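Local coordinates for uncharacterized protein, DUF633, LMOf2365_1472 (Listeria monocytogenes str. 4b F2365, PDB 3GNL), which is uncharacterised but probably acts as a tRNA methyltransferase, modifying N1 of adenine 22 from a Rossmann-like catalytic domain, at residues A[17-22]-A[42-47]; A[53-58]-A[76-81]; A[95-100]-A[122-127]; A[139-144]-A[161-166]; A[202-207]-A[219-224]. All blocks are in the same frame, centred on the assembly; numbering follows the deposited sequence.

Interaction 1. Residues A[17-22]-A[42-47]; sequences SYITKN and NQTASF
The Asn22 amide meets the 42-47 segment in two ways. Near its plane, ND2 donates to Gln43 O (2.9 Å), with the acceptor 20° out of the amide plane. Ser46 CB approaches the same group obliquely, 3.6 Å from Asn22 ND2 and almost equally far from CG and OD1. A second flat group, the Asn42 amide, works within its own segment: its OD1 takes Thr44 OG1 at 2.8 Å, in the carbonyl plane and on a lone pair, and also Thr44 N at 3.1 Å, tilted from that plane. The backbone bond makes an Asx turn just where Gln43, with positive phi, has left the helix.

Thr44 is the other main side chain. With chi1 at 59°, OG1 lies between the backbone N and carbonyl carbon and turns to Asn42, while CB presses on Ile19 O (3.3 Å). Ile19 adds an apolar touch, its CG2 reaching Ala45 CB at 4.3 Å; a branched hydrocarbon suits this inner side because it also packs on Ile25 and Ile122. Asn22 swings its amide across the gap with CG anti to the backbone N (chi1 -168°), and an asparagine readily accepts the left-handed backbone found there. Alongside, Glu23 OE2 accepts the Thr20 and Lys21 N-H groups.

This is a junction of two chain turns, where strand 45-52 is just beginning to pair with strand 23-28. The two asparagine amides satisfy a backbone carbonyl and an N-H group, and the Thr44 hydroxyl helps hold the Asn42 amide, so the contact depends on directional polar bonds more than on apolar packing.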
# COMPACT_ATOMS: atom_id res chain seq x y z
N SER A 17 -5.75 3.22 11.27
CA SER A 17 -7.15 2.92 11.63
C SER A 17 -7.46 1.43 11.44
O SER A 17 -8.48 0.95 11.94
CB SER A 17 -8.14 3.76 10.82
OG SER A 17 -8.28 3.24 9.52
N TYR A 18 -6.61 0.71 10.71
CA TYR A 18 -6.77 -0.72 10.47
C TYR A 18 -6.06 -1.57 11.50
O TYR A 18 -6.10 -2.79 11.41
CB TYR A 18 -6.33 -1.07 9.06
CG TYR A 18 -7.24 -0.43 8.01
CD1 TYR A 18 -8.58 -0.82 7.89
CD2 TYR A 18 -6.74 0.54 7.15
CE1 TYR A 18 -9.42 -0.24 6.92
CE2 TYR A 18 -7.58 1.14 6.14
CZ TYR A 18 -8.90 0.72 6.05
OH TYR A 18 -9.73 1.29 5.09
N ILE A 19 -5.45 -0.93 12.49
CA ILE A 19 -4.80 -1.67 13.61
C ILE A 19 -5.78 -1.53 14.75
O ILE A 19 -6.03 -0.44 15.19
CB ILE A 19 -3.46 -1.01 14.00
CG1 ILE A 19 -2.48 -1.08 12.82
CG2 ILE A 19 -2.86 -1.69 15.25
CD1 ILE A 19 -1.19 -0.22 12.98
N THR A 20 -6.39 -2.63 15.21
CA THR A 20 -7.57 -2.51 16.07
C THR A 20 -7.60 -3.43 17.29
O THR A 20 -8.40 -3.22 18.19
CB THR A 20 -8.89 -2.80 15.23
OG1 THR A 20 -8.79 -4.10 14.65
CG2 THR A 20 -9.08 -1.75 14.14
N LYS A 21 -6.78 -4.45 17.28
CA LYS A 21 -6.99 -5.57 18.22
C LYS A 21 -5.87 -5.73 19.24
O LYS A 21 -5.50 -6.86 19.61
CB LYS A 21 -7.16 -6.86 17.43
CG LYS A 21 -8.35 -6.86 16.47
CD LYS A 21 -8.10 -7.81 15.30
CE LYS A 21 -7.91 -9.25 15.77
NZ LYS A 21 -7.27 -10.08 14.74
N ASN A 22 -5.30 -4.60 19.67
CA ASN A 22 -4.15 -4.65 20.60
C ASN A 22 -3.08 -5.65 20.06
O ASN A 22 -2.64 -6.57 20.74
CB ASN A 22 -4.64 -5.03 22.02
CG ASN A 22 -3.58 -4.81 23.10
OD1 ASN A 22 -3.31 -5.71 23.89
ND2 ASN A 22 -3.00 -3.60 23.15
N ASN A 42 -2.35 4.69 21.97
CA ASN A 42 -3.79 4.64 22.03
C ASN A 42 -4.32 3.23 22.29
O ASN A 42 -5.54 3.04 22.34
CB ASN A 42 -4.42 5.35 20.83
CG ASN A 42 -4.32 4.55 19.54
OD1 ASN A 42 -3.96 3.36 19.50
ND2 ASN A 42 -4.73 5.22 18.44
N GLN A 43 -3.39 2.28 22.51
CA GLN A 43 -3.58 0.89 22.88
C GLN A 43 -4.04 -0.07 21.82
O GLN A 43 -4.25 -1.25 22.05
CB GLN A 43 -4.44 0.73 24.14
CG GLN A 43 -3.88 1.49 25.30
CD GLN A 43 -4.75 1.34 26.50
OE1 GLN A 43 -4.80 0.26 27.11
NE2 GLN A 43 -5.49 2.39 26.83
N THR A 44 -4.15 0.44 20.61
CA THR A 44 -4.54 -0.42 19.54
C THR A 44 -3.40 -1.38 19.18
O THR A 44 -3.66 -2.39 18.59
CB THR A 44 -5.01 0.35 18.27
OG1 THR A 44 -3.93 1.18 17.82
CG2 THR A 44 -6.27 1.22 18.52
N ALA A 45 -2.13 -1.06 19.52
CA ALA A 45 -1.04 -2.05 19.41
C ALA A 45 -0.34 -2.26 20.77
O ALA A 45 -0.21 -1.32 21.53
CB ALA A 45 0.02 -1.58 18.39
N SER A 46 0.09 -3.48 21.03
CA SER A 46 0.74 -3.80 22.32
C SER A 46 2.26 -3.80 22.23
O SER A 46 2.95 -3.72 23.26
CB SER A 46 0.22 -5.14 22.85
OG SER A 46 0.48 -6.18 21.92
N PHE A 47 2.79 -3.88 21.00
CA PHE A 47 4.21 -3.98 20.75
C PHE A 47 4.38 -3.57 19.29
O PHE A 47 3.50 -3.88 18.47
CB PHE A 47 4.71 -5.40 20.99
CG PHE A 47 6.11 -5.62 20.51
CD1 PHE A 47 7.19 -5.14 21.24
CD2 PHE A 47 6.36 -6.30 19.31
CE1 PHE A 47 8.51 -5.34 20.77
CE2 PHE A 47 7.65 -6.49 18.85
CZ PHE A 47 8.74 -6.03 19.58

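Interaction 2. Residues A[53-58]-A[76-81]; sequences VVDGPF and VRKGNG
Phe58 and Lys78 meet because each first torsion sends its chain out opposite the backbone N: chi1 is 174° in Phe58 and -179° in Lys78. The ring thereby drops from the helix onto the strand, and Lys78 CB lies over one of its faces, 4.1 Å from the centroid and 17° off the ring normal, a CH-pi contact. Beyond CB the lysine bends at chi2 and chi3, so that its aliphatic part passes the Val53 carbonyl, with CD 3.8 Å from Val53 O, and its amine turns toward Asp55. The charges suit a salt bridge, but NZ and OD1 of that pair are modelled too close for their geometry to be trusted. A water donates to Val53 O (3.1 Å); its link to Lys78 NZ is weak and uncertain.

Val76, two residues back on the same side of the strand, reaches the ring obliquely, its CG1 3.7 Å from Phe58 CE1; a branched residue fills the inner position while lysine, aliphatic at its base and charged at its end, suits a place at the solvent boundary. Where the strand gives out, Val53 CA approaches Gly79 O at 3.5 Å.

Val54 stands at the N-cap position of helix 55-67, and its O accepts a helical bond from Phe58 N. The contact closes the beta-alpha-beta unit of strands 45-52 and 74-78: Val76 also packs on Ala61 and Val65 of the helix, whereas Arg77 starts out away from segment 53-58, and its guanidinium forms salt bridges with Asp89 and Asp75.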
# COMPACT_ATOMS: atom_id res chain seq x y z
N VAL A 53 16.04 1.19 6.97
CA VAL A 53 17.17 0.62 6.23
C VAL A 53 18.46 1.45 6.31
O VAL A 53 19.55 0.89 6.22
CB VAL A 53 16.76 0.15 4.81
CG1 VAL A 53 16.41 1.33 3.94
CG2 VAL A 53 17.88 -0.67 4.16
N VAL A 54 18.38 2.75 6.52
CA VAL A 54 19.57 3.62 6.56
C VAL A 54 19.61 4.60 7.76
O VAL A 54 18.59 4.78 8.45
CB VAL A 54 19.74 4.36 5.21
CG1 VAL A 54 20.01 3.34 4.10
CG2 VAL A 54 18.52 5.23 4.90
N ASP A 55 20.74 5.27 7.98
CA ASP A 55 20.98 6.06 9.22
C ASP A 55 20.06 7.18 9.66
O ASP A 55 19.67 7.20 10.85
CB ASP A 55 22.45 6.54 9.28
CG ASP A 55 23.37 5.45 9.76
OD1 ASP A 55 22.82 4.44 10.21
OD2 ASP A 55 24.62 5.56 9.72
N GLY A 56 19.78 8.11 8.77
CA GLY A 56 18.96 9.28 9.06
C GLY A 56 17.65 8.79 9.64
O GLY A 56 17.37 9.05 10.80
N PRO A 57 16.89 8.00 8.86
CA PRO A 57 15.60 7.51 9.41
C PRO A 57 15.71 6.55 10.60
O PRO A 57 14.82 6.50 11.47
CB PRO A 57 14.97 6.82 8.20
CG PRO A 57 15.58 7.55 6.99
CD PRO A 57 17.02 7.73 7.42
N PHE A 58 16.75 5.76 10.72
CA PHE A 58 16.89 4.89 11.87
C PHE A 58 17.03 5.79 13.11
O PHE A 58 16.31 5.61 14.10
CB PHE A 58 18.13 3.97 11.69
CG PHE A 58 18.44 3.13 12.89
CD1 PHE A 58 17.59 2.14 13.31
CD2 PHE A 58 19.66 3.28 13.56
CE1 PHE A 58 17.84 1.35 14.40
CE2 PHE A 58 19.95 2.48 14.68
CZ PHE A 58 19.03 1.52 15.11
N VAL A 76 13.20 -0.31 17.71
CA VAL A 76 13.62 0.25 16.45
C VAL A 76 14.79 -0.57 15.96
O VAL A 76 15.80 -0.74 16.66
CB VAL A 76 13.99 1.73 16.55
CG1 VAL A 76 14.38 2.31 15.17
CG2 VAL A 76 12.83 2.50 17.19
N ARG A 77 14.66 -1.10 14.74
CA ARG A 77 15.66 -1.97 14.18
C ARG A 77 16.11 -1.56 12.78
O ARG A 77 15.29 -1.16 11.94
CB ARG A 77 15.11 -3.38 14.12
CG ARG A 77 14.79 -3.96 15.50
CD ARG A 77 14.29 -5.39 15.40
NE ARG A 77 13.67 -5.84 16.67
CZ ARG A 77 13.08 -7.03 16.84
NH1 ARG A 77 12.96 -7.90 15.82
NH2 ARG A 77 12.55 -7.35 18.02
N LYS A 78 17.42 -1.65 12.53
CA LYS A 78 18.00 -1.42 11.20
C LYS A 78 18.05 -2.72 10.39
O LYS A 78 18.58 -3.74 10.85
CB LYS A 78 19.38 -0.79 11.32
CG LYS A 78 20.04 -0.50 9.96
CD LYS A 78 20.58 0.92 9.85
CE LYS A 78 21.92 1.10 10.56
NZ LYS A 78 22.67 2.33 10.12
N GLY A 79 17.49 -2.67 9.18
CA GLY A 79 17.45 -3.82 8.31
C GLY A 79 16.74 -3.49 7.01
O GLY A 79 15.93 -2.54 6.93
N ASN A 80 17.05 -4.29 5.99
CA ASN A 80 16.38 -4.23 4.70
C ASN A 80 15.05 -4.99 4.73
O ASN A 80 15.01 -6.19 4.95
CB ASN A 80 17.32 -4.83 3.66
CG ASN A 80 16.90 -4.49 2.24
OD1 ASN A 80 16.12 -3.57 2.00
ND2 ASN A 80 17.45 -5.25 1.27
N GLY A 81 13.94 -4.29 4.55
CA GLY A 81 12.66 -4.98 4.42
C GLY A 81 12.26 -5.77 5.66
O GLY A 81 12.31 -5.25 6.76
O HOH W 1 22.46 1.88 6.89

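Interaction 3. Residues A[95-100]-A[122-127]; sequences VIAGMG and ILQPNI
Two central parallel strands of the Rossmann-like sheet, 93-99 and 120-125, are joined by helix 101-110 as a beta-alpha-beta unit, and here Val95, Ile96 and Ala97 pair with Ile122, Leu123 and Gln124. The axes of 95-97 and 122-125 differ by 8°. Ile96 bonds in both directions, its N to Ile122 O (3.0 Å) and its O from Gln124 N (2.8 Å). Beta-branched and leucine side chains suit such a buried sheet: Ile96 and Leu123 run alongside each other, Leu123 CD2 touching Ile96 CG1 at 3.9 Å, on the face packed against helix 101-110. The opposite face carries Val95, Ala97, Ile122 and Gln124 beneath helix 10-16, where the small methyl of Ala97 leaves Gln124 room.

At Gly98 the first strand turns a corner with positive phi, a conformation glycine enters easily. Its N-H is shared by Gln124 O (3.1 Å) and, more weakly, by Gln124 OE1 (3.0 Å). The glutamine folds back at chi2 (-87°) to bring OE1 there; OE1 also accepts from Arg11 NH1, and NE2 donates to Asn126 OD1 (2.9 Å) in the conformer described, which together probably fix the amide's rotation. Past the corner, Asn126 N donates to Met99 O (2.9 Å), from 44° above the carbonyl plane. Met99, modelled as selenomethionine, turns its side chain to the helix 101-110 face. In class I methyltransferases the C-terminal ends of the parallel strands usually border the cofactor site, so this turn may do so here. The missing side chain of Gly100 admits Ile127, whose CG2 comes to 3.5 Å from Gly100 CA, tighter than ordinary van der Waals contact.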
# COMPACT_ATOMS: atom_id res chain seq x y z
N VAL A 95 2.82 -3.44 8.57
CA VAL A 95 2.50 -2.21 7.83
C VAL A 95 3.64 -1.90 6.90
O VAL A 95 4.78 -1.91 7.33
CB VAL A 95 2.31 -1.01 8.78
CG1 VAL A 95 2.02 0.29 8.07
CG2 VAL A 95 1.23 -1.30 9.82
N ILE A 96 3.35 -1.67 5.61
CA ILE A 96 4.40 -1.19 4.67
C ILE A 96 3.74 -0.04 3.90
O ILE A 96 2.83 -0.28 3.07
CB ILE A 96 4.91 -2.30 3.69
CG1 ILE A 96 5.15 -3.62 4.44
CG2 ILE A 96 6.20 -1.82 2.98
CD1 ILE A 96 5.54 -4.77 3.55
N ALA A 97 4.18 1.18 4.19
CA ALA A 97 3.59 2.41 3.64
C ALA A 97 4.67 3.30 3.03
O ALA A 97 5.83 3.18 3.37
CB ALA A 97 2.82 3.17 4.73
N GLY A 98 4.26 4.16 2.09
CA GLY A 98 5.12 5.23 1.58
C GLY A 98 6.23 4.76 0.67
O GLY A 98 7.29 5.35 0.64
N MSE A 99 5.97 3.67 -0.05
CA MSE A 99 6.97 3.11 -0.98
C MSE A 99 6.24 2.72 -2.23
O MSE A 99 5.03 2.49 -2.21
CB MSE A 99 7.53 1.80 -0.40
CG MSE A 99 8.35 1.99 0.81
SE MSE A 99 9.09 0.28 1.27
CE MSE A 99 9.00 0.50 3.22
N GLY A 100 6.97 2.53 -3.33
CA GLY A 100 6.32 2.06 -4.54
C GLY A 100 5.83 0.63 -4.42
O GLY A 100 6.46 -0.19 -3.71
N ILE A 122 -1.14 -4.32 6.13
CA ILE A 122 -1.73 -3.02 5.77
C ILE A 122 -0.72 -2.32 4.86
O ILE A 122 0.43 -1.98 5.29
CB ILE A 122 -1.97 -2.14 6.98
CG1 ILE A 122 -2.91 -2.85 7.97
CG2 ILE A 122 -2.59 -0.83 6.53
CD1 ILE A 122 -2.86 -2.26 9.42
N LEU A 123 -1.06 -2.18 3.57
CA LEU A 123 -0.04 -1.74 2.60
C LEU A 123 -0.53 -0.43 1.98
O LEU A 123 -1.72 -0.27 1.68
CB LEU A 123 0.15 -2.80 1.49
CG LEU A 123 0.40 -4.21 1.98
CD1 LEU A 123 0.55 -5.10 0.72
CD2 LEU A 123 1.63 -4.27 2.90
N GLN A 124 0.41 0.51 1.80
CA GLN A 124 0.04 1.79 1.22
C GLN A 124 1.09 2.10 0.16
O GLN A 124 2.07 2.74 0.44
CB GLN A 124 -0.07 2.86 2.30
CG GLN A 124 -0.58 4.23 1.75
CD GLN A 124 0.56 5.07 1.23
OE1 GLN A 124 1.48 5.36 1.97
NE2 GLN A 124 0.51 5.43 -0.06
N PRO A 125 0.83 1.65 -1.08
CA PRO A 125 1.79 1.92 -2.18
C PRO A 125 1.57 3.29 -2.82
O PRO A 125 0.43 3.72 -2.99
CB PRO A 125 1.47 0.83 -3.19
CG PRO A 125 -0.05 0.62 -3.03
CD PRO A 125 -0.28 0.80 -1.51
N ASN A 126 2.67 3.94 -3.15
CA ASN A 126 2.65 5.29 -3.74
C ASN A 126 2.53 5.23 -5.27
O ASN A 126 2.35 6.25 -5.90
CB ASN A 126 3.92 6.03 -3.37
CG ASN A 126 3.91 6.53 -1.93
OD1 ASN A 126 2.88 6.53 -1.25
ND2 ASN A 126 5.06 6.94 -1.47
N ILE A 127 2.69 4.04 -5.84
CA ILE A 127 2.64 3.82 -7.31
C ILE A 127 2.35 2.35 -7.50
O ILE A 127 2.70 1.53 -6.62
CB ILE A 127 4.01 4.24 -8.01
CG1 ILE A 127 3.95 4.21 -9.56
CG2 ILE A 127 5.19 3.42 -7.54
CD1 ILE A 127 5.28 4.78 -10.23

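Interaction 4. Residues A[139-144]-A[161-166]; sequences NNWLIT and LAPSEK
Trp141 and Pro163 form the tight side of this contact, and Asn140 with Ser164 the watery one. The proline ring lies over a face of the indole, its CG 4.0 Å from the centroid of the six-membered ring and 16° off the normal, while Pro163 CD reaches Trp141 CZ3 at 3.6 Å. Proline suits the place: it has no N-H to leave unbonded, and its polarised ring CH groups pack well on an aromatic face. A chi1 of -71° lays the indole against the Ala162-Pro163 peptide, with Pro163 N 3.4 Å from Trp141 CE3. Next along, Ile143 and Leu161 neighbour each other, CG1 to CD2 at 3.9 Å, both buried.

Between these side chains the strands pair antiparallel. Leu142 N donates to Ala162 O (2.8 Å) and Ala162 N to Leu142 O (2.9 Å), making Leu142 and Ala162 a hydrogen-bonded pair whose side chains share the more exposed face.

Toward the open end of the hairpin, away from its turn, the grip becomes polar. Ser164 N still bonds Asn140 O (2.9 Å), but beyond it a water bridges the segments, accepting from Asn140 ND2 (3.0 Å) and donating to Ser164 O. Asn140 OD1 takes the N-H of Val168, and Ser164 OG turns to Lys166 O.

Asn140 closes helix 129-139 with a Schellman motif, its positive phi being easy for asparagine, and strand 141-151 starts at once. This edge strand is held to the sheet through strand 154-163; the helix covers Ile143 and Leu161 through Ser136, Trp135 meets the indole, and Ile143 also reaches Cys180 of helix 179-184.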
# COMPACT_ATOMS: atom_id res chain seq x y z
N ASN A 139 -0.39 -15.22 -4.09
CA ASN A 139 -0.06 -15.81 -2.79
C ASN A 139 -1.27 -16.12 -1.90
O ASN A 139 -1.11 -16.46 -0.73
CB ASN A 139 0.95 -14.91 -2.09
CG ASN A 139 2.26 -14.88 -2.82
OD1 ASN A 139 3.11 -15.73 -2.58
ND2 ASN A 139 2.45 -13.91 -3.74
N ASN A 140 -2.48 -16.03 -2.45
CA ASN A 140 -3.70 -16.28 -1.69
C ASN A 140 -3.83 -15.49 -0.38
O ASN A 140 -4.11 -16.05 0.68
CB ASN A 140 -3.95 -17.79 -1.45
CG ASN A 140 -4.33 -18.53 -2.74
OD1 ASN A 140 -4.73 -17.94 -3.72
ND2 ASN A 140 -4.20 -19.85 -2.72
N TRP A 141 -3.64 -14.18 -0.49
CA TRP A 141 -4.08 -13.25 0.53
C TRP A 141 -5.33 -12.51 0.07
O TRP A 141 -5.32 -11.86 -1.00
CB TRP A 141 -2.99 -12.23 0.89
CG TRP A 141 -1.82 -12.83 1.66
CD1 TRP A 141 -0.93 -13.73 1.21
CD2 TRP A 141 -1.43 -12.51 3.01
NE1 TRP A 141 -0.01 -14.05 2.20
CE2 TRP A 141 -0.31 -13.31 3.31
CE3 TRP A 141 -1.96 -11.68 4.00
CZ2 TRP A 141 0.33 -13.25 4.57
CZ3 TRP A 141 -1.33 -11.64 5.26
CH2 TRP A 141 -0.20 -12.41 5.52
N LEU A 142 -6.41 -12.58 0.83
CA LEU A 142 -7.60 -11.84 0.52
C LEU A 142 -7.45 -10.35 0.85
O LEU A 142 -6.90 -9.98 1.89
CB LEU A 142 -8.79 -12.42 1.29
CG LEU A 142 -10.24 -12.22 0.93
CD1 LEU A 142 -10.55 -12.63 -0.55
CD2 LEU A 142 -11.06 -13.08 1.88
N ILE A 143 -7.94 -9.47 -0.02
CA ILE A 143 -8.12 -8.08 0.33
C ILE A 143 -9.45 -7.91 1.10
O ILE A 143 -10.55 -8.24 0.60
CB ILE A 143 -8.09 -7.19 -0.95
CG1 ILE A 143 -6.72 -7.36 -1.60
CG2 ILE A 143 -8.37 -5.69 -0.63
CD1 ILE A 143 -6.69 -6.87 -3.14
N THR A 144 -9.35 -7.44 2.35
CA THR A 144 -10.52 -7.30 3.19
C THR A 144 -11.03 -5.90 3.38
O THR A 144 -12.20 -5.71 3.67
CB THR A 144 -10.24 -7.89 4.57
OG1 THR A 144 -9.09 -7.25 5.10
CG2 THR A 144 -9.92 -9.38 4.42
N LEU A 161 -4.95 -6.79 3.95
CA LEU A 161 -5.02 -8.18 3.48
C LEU A 161 -4.99 -9.15 4.62
O LEU A 161 -4.45 -8.84 5.68
CB LEU A 161 -3.85 -8.49 2.55
CG LEU A 161 -3.83 -7.61 1.29
CD1 LEU A 161 -2.96 -6.43 1.59
CD2 LEU A 161 -3.29 -8.31 0.09
N ALA A 162 -5.43 -10.38 4.37
CA ALA A 162 -5.35 -11.46 5.38
C ALA A 162 -5.09 -12.76 4.62
O ALA A 162 -5.54 -12.90 3.47
CB ALA A 162 -6.64 -11.53 6.15
N PRO A 163 -4.41 -13.75 5.24
CA PRO A 163 -4.22 -15.04 4.56
C PRO A 163 -5.56 -15.73 4.27
O PRO A 163 -6.52 -15.60 5.03
CB PRO A 163 -3.42 -15.88 5.57
CG PRO A 163 -2.96 -14.96 6.57
CD PRO A 163 -3.92 -13.81 6.64
N SER A 164 -5.61 -16.42 3.14
CA SER A 164 -6.76 -17.19 2.75
C SER A 164 -6.32 -18.63 2.45
O SER A 164 -5.35 -18.86 1.73
CB SER A 164 -7.40 -16.57 1.49
OG SER A 164 -8.56 -17.30 1.11
N GLU A 165 -7.01 -19.62 3.03
CA GLU A 165 -6.70 -21.00 2.62
C GLU A 165 -7.31 -21.39 1.28
O GLU A 165 -6.84 -22.31 0.63
CB GLU A 165 -7.00 -22.03 3.74
CG GLU A 165 -8.38 -22.03 4.36
CD GLU A 165 -8.60 -23.33 5.18
OE1 GLU A 165 -8.78 -23.24 6.41
OE2 GLU A 165 -8.54 -24.40 4.54
N LYS A 166 -8.33 -20.64 0.87
CA LYS A 166 -9.03 -20.82 -0.40
C LYS A 166 -8.31 -19.99 -1.48
O LYS A 166 -7.74 -18.94 -1.14
CB LYS A 166 -10.48 -20.35 -0.25
CG LYS A 166 -11.36 -21.38 0.48
CD LYS A 166 -12.67 -20.80 1.06
CE LYS A 166 -13.57 -20.03 0.07
NZ LYS A 166 -14.06 -20.78 -1.16
O HOH W 2 -3.98 -21.07 0.04

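Interaction 5. Residues A[202-207]-A[219-224]; sequences NIIQTI and AKIREL
Ile204 passes Leu224 head to tail, its CD1 and CG1 overlapping the leucine's CB, with CD1 to CB at 3.8 Å. Leu224 CD1 meets Ile203 at about a right angle, touching its CG2 at 3.6 Å. The other branch of Ile204 is used as well: CG2, set anti to the backbone N by a chi1 of -70°, meets Ile221 CG2 at 4.1 Å. One turn after Ile203, Ile207 repeats the theme, its CG2 lying 3.8 Å from Ile221 CD1.

These residues belong to the antiparallel hairpin of the long helices 187-208 and 215-235, a coiled-coil-like arm consistent with the C-terminal region of TrmK-type tRNA methyltransferases. The axes of segments 202-207 and 219-224 approach to 9.8 Å and their directions differ by 158°, a separation that isoleucine and leucine fill with their branched ends. Lys220 borders the seam, suited to a place at the solvent boundary by a long aliphatic chain whose CG comes to 4.4 Å from Ile207 CD1. Further along, Ile204 continues onto Ile228, and Leu224 onto Trp200 of the facing helix.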
# COMPACT_ATOMS: atom_id res chain seq x y z
N ASN A 202 -5.87 11.66 -24.24
CA ASN A 202 -5.08 12.74 -24.83
C ASN A 202 -3.77 12.23 -25.43
O ASN A 202 -3.32 12.70 -26.49
CB ASN A 202 -4.81 13.86 -23.82
CG ASN A 202 -6.09 14.60 -23.39
OD1 ASN A 202 -7.11 14.55 -24.06
ND2 ASN A 202 -5.99 15.31 -22.28
N ILE A 203 -3.14 11.26 -24.77
CA ILE A 203 -1.88 10.72 -25.25
C ILE A 203 -2.14 10.02 -26.57
O ILE A 203 -1.33 10.14 -27.49
CB ILE A 203 -1.23 9.73 -24.25
CG1 ILE A 203 -0.83 10.49 -22.98
CG2 ILE A 203 0.03 9.04 -24.85
CD1 ILE A 203 -0.47 9.53 -21.85
N ILE A 204 -3.20 9.23 -26.65
CA ILE A 204 -3.50 8.58 -27.94
C ILE A 204 -3.60 9.58 -29.08
O ILE A 204 -3.01 9.34 -30.15
CB ILE A 204 -4.78 7.75 -27.88
CG1 ILE A 204 -4.52 6.52 -27.00
CG2 ILE A 204 -5.18 7.27 -29.28
CD1 ILE A 204 -5.76 5.79 -26.64
N GLN A 205 -4.31 10.67 -28.83
CA GLN A 205 -4.48 11.69 -29.88
C GLN A 205 -3.11 12.28 -30.27
O GLN A 205 -2.78 12.37 -31.45
CB GLN A 205 -5.51 12.74 -29.45
CG GLN A 205 -5.42 14.07 -30.28
CD GLN A 205 -6.73 14.62 -30.83
OE1 GLN A 205 -7.01 14.53 -32.04
NE2 GLN A 205 -7.51 15.24 -29.96
N THR A 206 -2.27 12.58 -29.29
CA THR A 206 -0.94 13.15 -29.54
C THR A 206 -0.10 12.20 -30.39
O THR A 206 0.55 12.63 -31.36
CB THR A 206 -0.23 13.46 -28.23
OG1 THR A 206 -0.95 14.51 -27.58
CG2 THR A 206 1.20 13.87 -28.46
N ILE A 207 -0.13 10.91 -30.09
CA ILE A 207 0.69 9.98 -30.85
C ILE A 207 0.14 9.80 -32.27
O ILE A 207 0.94 9.77 -33.23
CB ILE A 207 0.75 8.61 -30.16
CG1 ILE A 207 1.50 8.76 -28.83
CG2 ILE A 207 1.45 7.56 -31.08
CD1 ILE A 207 1.36 7.51 -27.96
N ALA A 219 1.65 -0.16 -30.21
CA ALA A 219 1.46 -1.05 -29.08
C ALA A 219 1.09 -0.20 -27.86
O ALA A 219 0.21 -0.58 -27.08
CB ALA A 219 2.69 -1.87 -28.81
N LYS A 220 1.74 0.96 -27.72
CA LYS A 220 1.43 1.88 -26.62
C LYS A 220 -0.04 2.33 -26.71
O LYS A 220 -0.77 2.38 -25.68
CB LYS A 220 2.40 3.07 -26.62
CG LYS A 220 2.27 4.06 -25.44
CD LYS A 220 3.61 4.80 -25.16
CE LYS A 220 3.65 5.34 -23.70
NZ LYS A 220 4.50 6.56 -23.50
N ILE A 221 -0.52 2.62 -27.92
CA ILE A 221 -1.89 3.02 -28.15
C ILE A 221 -2.87 1.90 -27.77
O ILE A 221 -3.85 2.15 -27.09
CB ILE A 221 -2.12 3.50 -29.62
CG1 ILE A 221 -1.46 4.87 -29.82
CG2 ILE A 221 -3.59 3.56 -30.00
CD1 ILE A 221 -1.70 5.46 -31.20
N ARG A 222 -2.60 0.67 -28.22
CA ARG A 222 -3.38 -0.48 -27.79
C ARG A 222 -3.45 -0.59 -26.26
O ARG A 222 -4.54 -0.81 -25.72
CB ARG A 222 -2.82 -1.76 -28.39
CG ARG A 222 -3.55 -2.17 -29.65
CD ARG A 222 -2.98 -3.47 -30.25
NE ARG A 222 -1.78 -3.20 -31.05
CZ ARG A 222 -0.54 -3.57 -30.73
NH1 ARG A 222 -0.28 -4.25 -29.62
NH2 ARG A 222 0.45 -3.24 -31.54
N GLU A 223 -2.31 -0.45 -25.59
CA GLU A 223 -2.29 -0.48 -24.13
C GLU A 223 -3.17 0.63 -23.52
O GLU A 223 -3.98 0.38 -22.64
CB GLU A 223 -0.87 -0.41 -23.56
CG GLU A 223 -0.92 -0.31 -22.02
CD GLU A 223 0.36 -0.69 -21.30
OE1 GLU A 223 1.40 -0.03 -21.53
OE2 GLU A 223 0.29 -1.64 -20.47
N LEU A 224 -3.03 1.85 -24.03
CA LEU A 224 -3.84 2.96 -23.53
C LEU A 224 -5.33 2.74 -23.80
O LEU A 224 -6.19 3.05 -22.95
CB LEU A 224 -3.37 4.28 -24.16
CG LEU A 224 -1.98 4.73 -23.74
CD1 LEU A 224 -1.50 5.80 -24.73
CD2 LEU A 224 -1.97 5.28 -22.32

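In the fold
Interaction 3 lies at the heart of the chain, about 3 Å from its centre, and ties the middle strands with backbone bonds and apolar faces. Interactions 1 and 4 touch it on opposite faces of the sheet, through Ile19 on Ile122 and Val95 and through Leu161 on Leu123. Interaction 1, centred about 19 Å from the chain's centre, is partly exposed and mainly polar. Interaction 2 secures the sheet's 74-78 edge at the surface, where a lysine chain over a phenylalanine ring and a valine do the work. Interactions 2 and 3 both serve beta-alpha-beta units; interaction 4 serves a hairpin. Interaction 5 stands apart, its centre about 29 Å from that of interaction 3, and is apolar helix packing in the C-terminal arm.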